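Local coordinates for uncharacterized protein (PDB 2QZI) that is of unknown function but belongs to the DUF1827 family of conserved proteins and binds sodium ions in the crystal, at residues 45-55 with 93-103. Numbering follows the deposited sequence.
Sequences PKHYELLISNK and KLIEISFPTTV. With NA (sodium ion), chain F.
Paired N-H...O=C bonds join Y48 with F99, L50 with I97 and I52 with I95; the last pair is the shortest, with I52 N 2.7 Å from I95 O. Beyond them, T101 N reaches K46 O from above the carbonyl plane. V103 O accepts from both K46 N and T101 OG1, and K46, its chain bent at chi2 (-66°), brings NZ to 2.8 Å from T102 O, so K46 holds the C-terminal tail through its backbone N, its backbone O and its side-chain NZ. Strands 47-53 and 94-100 are neighbours in a six-stranded antiparallel sheet, hydrogen-bonded on their outer sides to strands 37-44 and 87-91. On one face, Y48, L50, I52, I95, I97 and F99 form an apolar layer, in which L50 and I52 meet F71 and I67 of helix 61-74. L50 CD1 abuts the F99 ring edge, 4.0 Å from CZ, while T101 CG2 lies 3.5 Å from Y48 CD2. On the other face E49 is fixed through both oxygens: S98 OG donates to the syn lone pair of OE1 at 2.7 Å, and H47 ND1 donates to the anti lone pair of OE2, which lies in the plane of the imidazole. H47 O binds sodium at 2.9 Å, alongside T42 OG1 and a water.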
ATOM      1  N   PRO A  45      -9.781  -7.437  -7.750  1.00 67.54           N
ATOM      2  CA  PRO A  45      -9.965  -8.875  -7.634  1.00 68.77           C
ATOM      3  C   PRO A  45      -8.607  -9.560  -7.503  1.00 68.94           C
ATOM      4  O   PRO A  45      -7.700  -9.252  -8.269  1.00 70.50           O
ATOM      5  CB  PRO A  45     -10.674  -9.285  -8.988  1.00 65.81           C
ATOM      6  CG  PRO A  45     -11.509  -7.994  -9.334  1.00 67.67           C
ATOM      7  CD  PRO A  45     -10.505  -6.860  -8.904  1.00 68.13           C
ATOM      8  N   LYS A  46      -8.484 -10.462  -6.536  1.00 70.16           N
ATOM      9  CA  LYS A  46      -7.366 -11.420  -6.448  1.00 69.45           C
ATOM     10  C   LYS A  46      -6.170 -10.790  -5.718  1.00 70.91           C
ATOM     11  O   LYS A  46      -5.244 -11.502  -5.373  1.00 69.88           O
ATOM     12  CB  LYS A  46      -6.967 -11.988  -7.822  1.00 70.22           C
ATOM     13  CG  LYS A  46      -8.058 -12.757  -8.468  1.00 68.38           C
ATOM     14  CD  LYS A  46      -8.457 -14.086  -7.733  1.00 68.17           C
ATOM     15  CE  LYS A  46      -9.788 -14.638  -8.308  1.00 71.13           C
ATOM     16  NZ  LYS A  46     -10.270 -15.968  -7.719  1.00 74.65           N
ATOM     17  N   HIS A  47      -6.172  -9.473  -5.448  1.00 68.67           N
ATOM     18  CA  HIS A  47      -5.017  -8.954  -4.752  1.00 70.56           C
ATOM     19  C   HIS A  47      -5.197  -7.558  -4.181  1.00 70.69           C
ATOM     20  O   HIS A  47      -5.785  -6.699  -4.819  1.00 71.59           O
ATOM     21  CB  HIS A  47      -3.741  -8.976  -5.640  1.00 70.47           C
ATOM     22  CG  HIS A  47      -3.845  -8.163  -6.902  1.00 73.95           C
ATOM     23  ND1 HIS A  47      -2.905  -7.212  -7.260  1.00 76.33           N
ATOM     24  CD2 HIS A  47      -4.750  -8.193  -7.915  1.00 75.51           C
ATOM     25  CE1 HIS A  47      -3.250  -6.666  -8.419  1.00 74.90           C
ATOM     26  NE2 HIS A  47      -4.382  -7.222  -8.821  1.00 78.36           N
ATOM     27  N   TYR A  48      -4.635  -7.325  -3.007  1.00 71.52           N
ATOM     28  CA  TYR A  48      -4.397  -5.958  -2.509  1.00 70.71           C
ATOM     29  C   TYR A  48      -2.940  -5.608  -2.825  1.00 72.36           C
ATOM     30  O   TYR A  48      -2.116  -6.491  -2.980  1.00 71.54           O
ATOM     31  CB  TYR A  48      -4.500  -5.884  -1.003  1.00 68.87           C
ATOM     32  CG  TYR A  48      -5.832  -6.130  -0.357  1.00 70.75           C
ATOM     33  CD1 TYR A  48      -6.609  -5.056   0.048  1.00 67.81           C
ATOM     34  CD2 TYR A  48      -6.251  -7.429  -0.003  1.00 71.80           C
ATOM     35  CE1 TYR A  48      -7.788  -5.223   0.730  1.00 71.71           C
ATOM     36  CE2 TYR A  48      -7.462  -7.627   0.690  1.00 69.34           C
ATOM     37  CZ  TYR A  48      -8.208  -6.493   1.035  1.00 71.04           C
ATOM     38  OH  TYR A  48      -9.373  -6.570   1.718  1.00 69.24           O
ATOM     39  N   GLU A  49      -2.604  -4.315  -2.902  1.00 73.51           N
ATOM     40  CA  GLU A  49      -1.228  -3.899  -3.191  1.00 75.04           C
ATOM     41  C   GLU A  49      -0.840  -2.774  -2.248  1.00 75.09           C
ATOM     42  O   GLU A  49      -1.693  -1.992  -1.884  1.00 75.33           O
ATOM     43  CB  GLU A  49      -1.064  -3.455  -4.656  1.00 75.05           C
ATOM     44  CG  GLU A  49      -1.274  -4.583  -5.713  1.00 77.99           C
ATOM     45  CD  GLU A  49      -0.272  -5.708  -5.699  1.00 81.13           C
ATOM     46  OE1 GLU A  49       0.907  -5.473  -5.310  1.00 79.33           O
ATOM     47  OE2 GLU A  49      -0.681  -6.831  -6.104  1.00 80.84           O
ATOM     48  N   LEU A  50       0.407  -2.742  -1.762  1.00 74.99           N
ATOM     49  CA  LEU A  50       0.904  -1.489  -1.101  1.00 76.60           C
ATOM     50  C   LEU A  50       2.172  -1.116  -1.853  1.00 77.44           C
ATOM     51  O   LEU A  50       2.960  -2.031  -2.208  1.00 79.31           O
ATOM     52  CB  LEU A  50       1.311  -1.723   0.355  1.00 75.20           C
ATOM     53  CG  LEU A  50       0.247  -1.524   1.399  1.00 76.83           C
ATOM     54  CD1 LEU A  50       0.904  -2.048   2.665  1.00 79.65           C
ATOM     55  CD2 LEU A  50      -0.097   0.001   1.525  1.00 68.33           C
ATOM     56  N   LEU A  51       2.251   0.144  -2.239  1.00 76.75           N
ATOM     57  CA  LEU A  51       3.469   0.773  -2.831  1.00 78.97           C
ATOM     58  C   LEU A  51       4.024   1.838  -1.887  1.00 77.07           C
ATOM     59  O   LEU A  51       3.351   2.820  -1.581  1.00 79.01           O
ATOM     60  CB  LEU A  51       3.155   1.435  -4.197  1.00 79.24           C
ATOM     61  CG  LEU A  51       2.690   0.324  -5.130  1.00 87.63           C
ATOM     62  CD1 LEU A  51       1.134   0.290  -5.314  1.00 91.48           C
ATOM     63  CD2 LEU A  51       3.460   0.409  -6.433  1.00 92.63           C
ATOM     64  N   ILE A  52       5.242   1.609  -1.425  1.00 75.88           N
ATOM     65  CA  ILE A  52       5.854   2.395  -0.349  1.00 73.83           C
ATOM     66  C   ILE A  52       7.177   2.921  -0.903  1.00 73.87           C
ATOM     67  O   ILE A  52       8.013   2.157  -1.406  1.00 71.88           O
ATOM     68  CB  ILE A  52       6.140   1.561   0.906  1.00 74.04           C
ATOM     69  CG1 ILE A  52       4.827   0.930   1.422  1.00 74.82           C
ATOM     70  CG2 ILE A  52       6.915   2.384   1.999  1.00 72.55           C
ATOM     71  CD1 ILE A  52       5.105  -0.272   2.346  1.00 78.14           C
ATOM     72  N   SER A  53       7.305   4.241  -0.890  1.00 72.46           N
ATOM     73  CA  SER A  53       8.425   4.892  -1.524  1.00 74.95           C
ATOM     74  C   SER A  53       8.777   6.186  -0.784  1.00 74.59           C
ATOM     75  O   SER A  53       7.983   6.718  -0.033  1.00 71.65           O
ATOM     76  CB  SER A  53       8.031   5.238  -2.958  1.00 75.15           C
ATOM     77  OG  SER A  53       6.860   6.038  -2.924  1.00 79.30           O
ATOM     78  N   ASN A  54       9.992   6.662  -1.002  1.00 76.36           N
ATOM     79  CA  ASN A  54      10.468   7.853  -0.335  1.00 77.24           C
ATOM     80  C   ASN A  54      11.445   8.633  -1.198  1.00 78.98           C
ATOM     81  O   ASN A  54      12.574   8.254  -1.302  1.00 81.24           O
ATOM     82  CB  ASN A  54      11.154   7.457   0.968  1.00 76.87           C
ATOM     83  CG  ASN A  54      11.389   8.663   1.894  1.00 77.40           C
ATOM     84  OD1 ASN A  54      11.740   9.749   1.451  1.00 75.92           O
ATOM     85  ND2 ASN A  54      11.154   8.468   3.167  1.00 77.34           N
ATOM     86  N   LYS A  55      11.024   9.738  -1.793  1.00 81.87           N
ATOM     87  CA  LYS A  55      11.838  10.492  -2.754  1.00 83.80           C
ATOM     88  C   LYS A  55      13.290  10.769  -2.298  1.00 84.91           C
ATOM     89  O   LYS A  55      14.233  10.685  -3.106  1.00 85.65           O
ATOM     90  CB  LYS A  55      11.082  11.783  -3.158  1.00 85.05           C
ATOM     91  CG  LYS A  55       9.628  11.492  -3.673  1.00 87.55           C
ATOM     92  CD  LYS A  55       8.879  12.717  -4.194  1.00 94.31           C
ATOM     93  CE  LYS A  55       8.317  13.607  -3.037  1.00 97.73           C
ATOM     94  NZ  LYS A  55       6.894  13.204  -2.630  1.00101.36           N
ATOM     95  N   LYS A  93      14.306   2.666  -4.266  1.00 77.02           N
ATOM     96  CA  LYS A  93      13.520   3.527  -3.367  1.00 76.83           C
ATOM     97  C   LYS A  93      12.055   3.138  -3.311  1.00 76.27           C
ATOM     98  O   LYS A  93      11.182   3.966  -3.069  1.00 76.01           O
ATOM     99  CB  LYS A  93      13.749   4.995  -3.732  1.00 76.00           C
ATOM    100  CG  LYS A  93      15.178   5.515  -3.403  1.00 76.52           C
ATOM    101  CD  LYS A  93      15.221   6.995  -3.788  1.00 82.74           C
ATOM    102  CE  LYS A  93      16.588   7.509  -3.893  1.00 86.82           C
ATOM    103  NZ  LYS A  93      17.405   6.625  -4.761  1.00 88.83           N
ATOM    104  N   LEU A  94      11.796   1.858  -3.575  1.00 75.46           N
ATOM    105  CA  LEU A  94      10.457   1.386  -3.747  1.00 76.04           C
ATOM    106  C   LEU A  94      10.270  -0.005  -3.139  1.00 76.25           C
ATOM    107  O   LEU A  94      11.077  -0.935  -3.382  1.00 75.64           O
ATOM    108  CB  LEU A  94      10.115   1.423  -5.237  1.00 76.09           C
ATOM    109  CG  LEU A  94       8.802   0.793  -5.700  1.00 79.87           C
ATOM    110  CD1 LEU A  94       7.558   1.466  -5.096  1.00 82.55           C
ATOM    111  CD2 LEU A  94       8.685   0.782  -7.231  1.00 83.31           C
ATOM    112  N   ILE A  95       9.225  -0.125  -2.331  1.00 75.48           N
ATOM    113  CA  ILE A  95       8.777  -1.392  -1.828  1.00 76.49           C
ATOM    114  C   ILE A  95       7.321  -1.629  -2.240  1.00 76.13           C
ATOM    115  O   ILE A  95       6.455  -0.753  -2.107  1.00 77.17           O
ATOM    116  CB  ILE A  95       8.966  -1.531  -0.301  1.00 77.14           C
ATOM    117  CG1 ILE A  95      10.408  -1.208   0.074  1.00 74.74           C
ATOM    118  CG2 ILE A  95       8.675  -2.986   0.154  1.00 76.47           C
ATOM    119  CD1 ILE A  95      10.521  -0.611   1.453  1.00 78.51           C
ATOM    120  N   GLU A  96       7.119  -2.828  -2.757  1.00 75.48           N
ATOM    121  CA  GLU A  96       5.882  -3.331  -3.327  1.00 76.42           C
ATOM    122  C   GLU A  96       5.494  -4.586  -2.571  1.00 74.48           C
ATOM    123  O   GLU A  96       6.179  -5.577  -2.644  1.00 73.18           O
ATOM    124  CB  GLU A  96       6.105  -3.698  -4.821  1.00 76.13           C
ATOM    125  CG  GLU A  96       6.608  -2.464  -5.600  1.00 80.76           C
ATOM    126  CD  GLU A  96       6.979  -2.753  -7.031  1.00 88.44           C
ATOM    127  OE1 GLU A  96       6.087  -2.527  -7.873  1.00 92.84           O
ATOM    128  OE2 GLU A  96       8.153  -3.168  -7.329  1.00 89.69           O
ATOM    129  N   ILE A  97       4.382  -4.513  -1.849  1.00 74.42           N
ATOM    130  CA  ILE A  97       3.849  -5.698  -1.170  1.00 74.81           C
ATOM    131  C   ILE A  97       2.531  -6.129  -1.817  1.00 74.55           C
ATOM    132  O   ILE A  97       1.612  -5.328  -1.938  1.00 73.38           O
ATOM    133  CB  ILE A  97       3.648  -5.499   0.352  1.00 74.93           C
ATOM    134  CG1 ILE A  97       4.822  -4.703   0.941  1.00 75.72           C
ATOM    135  CG2 ILE A  97       3.451  -6.877   1.023  1.00 73.60           C
ATOM    136  CD1 ILE A  97       4.695  -4.391   2.452  1.00 74.68           C
ATOM    137  N   SER A  98       2.464  -7.391  -2.239  1.00 73.07           N
ATOM    138  CA  SER A  98       1.263  -7.940  -2.862  1.00 73.83           C
ATOM    139  C   SER A  98       0.639  -8.888  -1.891  1.00 73.36           C
ATOM    140  O   SER A  98       1.334  -9.724  -1.313  1.00 72.94           O
ATOM    141  CB  SER A  98       1.597  -8.715  -4.141  1.00 75.19           C
ATOM    142  OG  SER A  98       2.327  -7.779  -4.940  1.00 79.25           O
ATOM    143  N   PHE A  99      -0.677  -8.776  -1.761  1.00 71.68           N
ATOM    144  CA  PHE A  99      -1.437  -9.623  -0.864  1.00 71.37           C
ATOM    145  C   PHE A  99      -2.494 -10.373  -1.714  1.00 70.27           C
ATOM    146  O   PHE A  99      -3.570  -9.839  -1.996  1.00 71.18           O
ATOM    147  CB  PHE A  99      -2.154  -8.820   0.213  1.00 69.43           C
ATOM    148  CG  PHE A  99      -1.270  -7.844   1.020  1.00 71.80           C
ATOM    149  CD1 PHE A  99      -0.893  -8.158   2.323  1.00 73.66           C
ATOM    150  CD2 PHE A  99      -0.905  -6.607   0.513  1.00 70.01           C
ATOM    151  CE1 PHE A  99      -0.137  -7.260   3.134  1.00 74.40           C
ATOM    152  CE2 PHE A  99      -0.149  -5.684   1.284  1.00 70.57           C
ATOM    153  CZ  PHE A  99       0.210  -5.992   2.612  1.00 74.69           C
ATOM    154  N   PRO A 100      -2.189 -11.609  -2.123  1.00 70.23           N
ATOM    155  CA  PRO A 100      -3.230 -12.326  -2.913  1.00 70.23           C
ATOM    156  C   PRO A 100      -4.502 -12.622  -2.090  1.00 71.56           C
ATOM    157  O   PRO A 100      -4.458 -12.689  -0.804  1.00 71.75           O
ATOM    158  CB  PRO A 100      -2.516 -13.650  -3.387  1.00 69.34           C
ATOM    159  CG  PRO A 100      -1.050 -13.393  -3.232  1.00 69.14           C
ATOM    160  CD  PRO A 100      -0.940 -12.363  -1.993  1.00 68.60           C
ATOM    161  N   THR A 101      -5.637 -12.783  -2.789  1.00 70.14           N
ATOM    162  CA  THR A 101      -6.873 -13.019  -2.107  1.00 69.60           C
ATOM    163  C   THR A 101      -7.612 -14.097  -2.811  1.00 70.70           C
ATOM    164  O   THR A 101      -7.378 -14.305  -3.990  1.00 71.60           O
ATOM    165  CB  THR A 101      -7.756 -11.743  -2.014  1.00 69.98           C
ATOM    166  OG1 THR A 101      -8.159 -11.250  -3.305  1.00 67.81           O
ATOM    167  CG2 THR A 101      -6.996 -10.596  -1.219  1.00 66.23           C
ATOM    168  N   THR A 102      -8.508 -14.788  -2.094  1.00 70.35           N
ATOM    169  CA  THR A 102      -9.368 -15.783  -2.699  1.00 70.78           C
ATOM    170  C   THR A 102     -10.272 -15.189  -3.787  1.00 71.81           C
ATOM    171  O   THR A 102     -10.328 -15.695  -4.891  1.00 73.20           O
ATOM    172  CB  THR A 102     -10.190 -16.525  -1.627  1.00 70.39           C
ATOM    173  OG1 THR A 102     -10.856 -15.560  -0.795  1.00 69.92           O
ATOM    174  CG2 THR A 102      -9.268 -17.391  -0.773  1.00 65.88           C
ATOM    175  N   VAL A 103     -10.923 -14.082  -3.477  1.00 73.53           N
ATOM    176  CA  VAL A 103     -11.932 -13.501  -4.329  1.00 73.89           C
ATOM    177  C   VAL A 103     -11.312 -12.409  -5.230  1.00 75.23           C
ATOM    178  O   VAL A 103     -10.355 -11.707  -4.889  1.00 74.86           O
ATOM    179  CB  VAL A 103     -13.115 -12.863  -3.474  1.00 73.96           C
ATOM    180  CG1 VAL A 103     -13.941 -13.898  -2.797  1.00 69.52           C
ATOM    181  CG2 VAL A 103     -12.623 -11.728  -2.456  1.00 73.13           C
ATOM    182  OXT VAL A 103     -11.770 -12.191  -6.359  1.00 76.92           O
TER
HETATM  183 NA    NA F 102      -4.743  -4.169  -5.847  1.00 45.56          NA
HETATM  184  O   HOH W   1      -4.534  -3.511  -8.640  1.00 41.51           O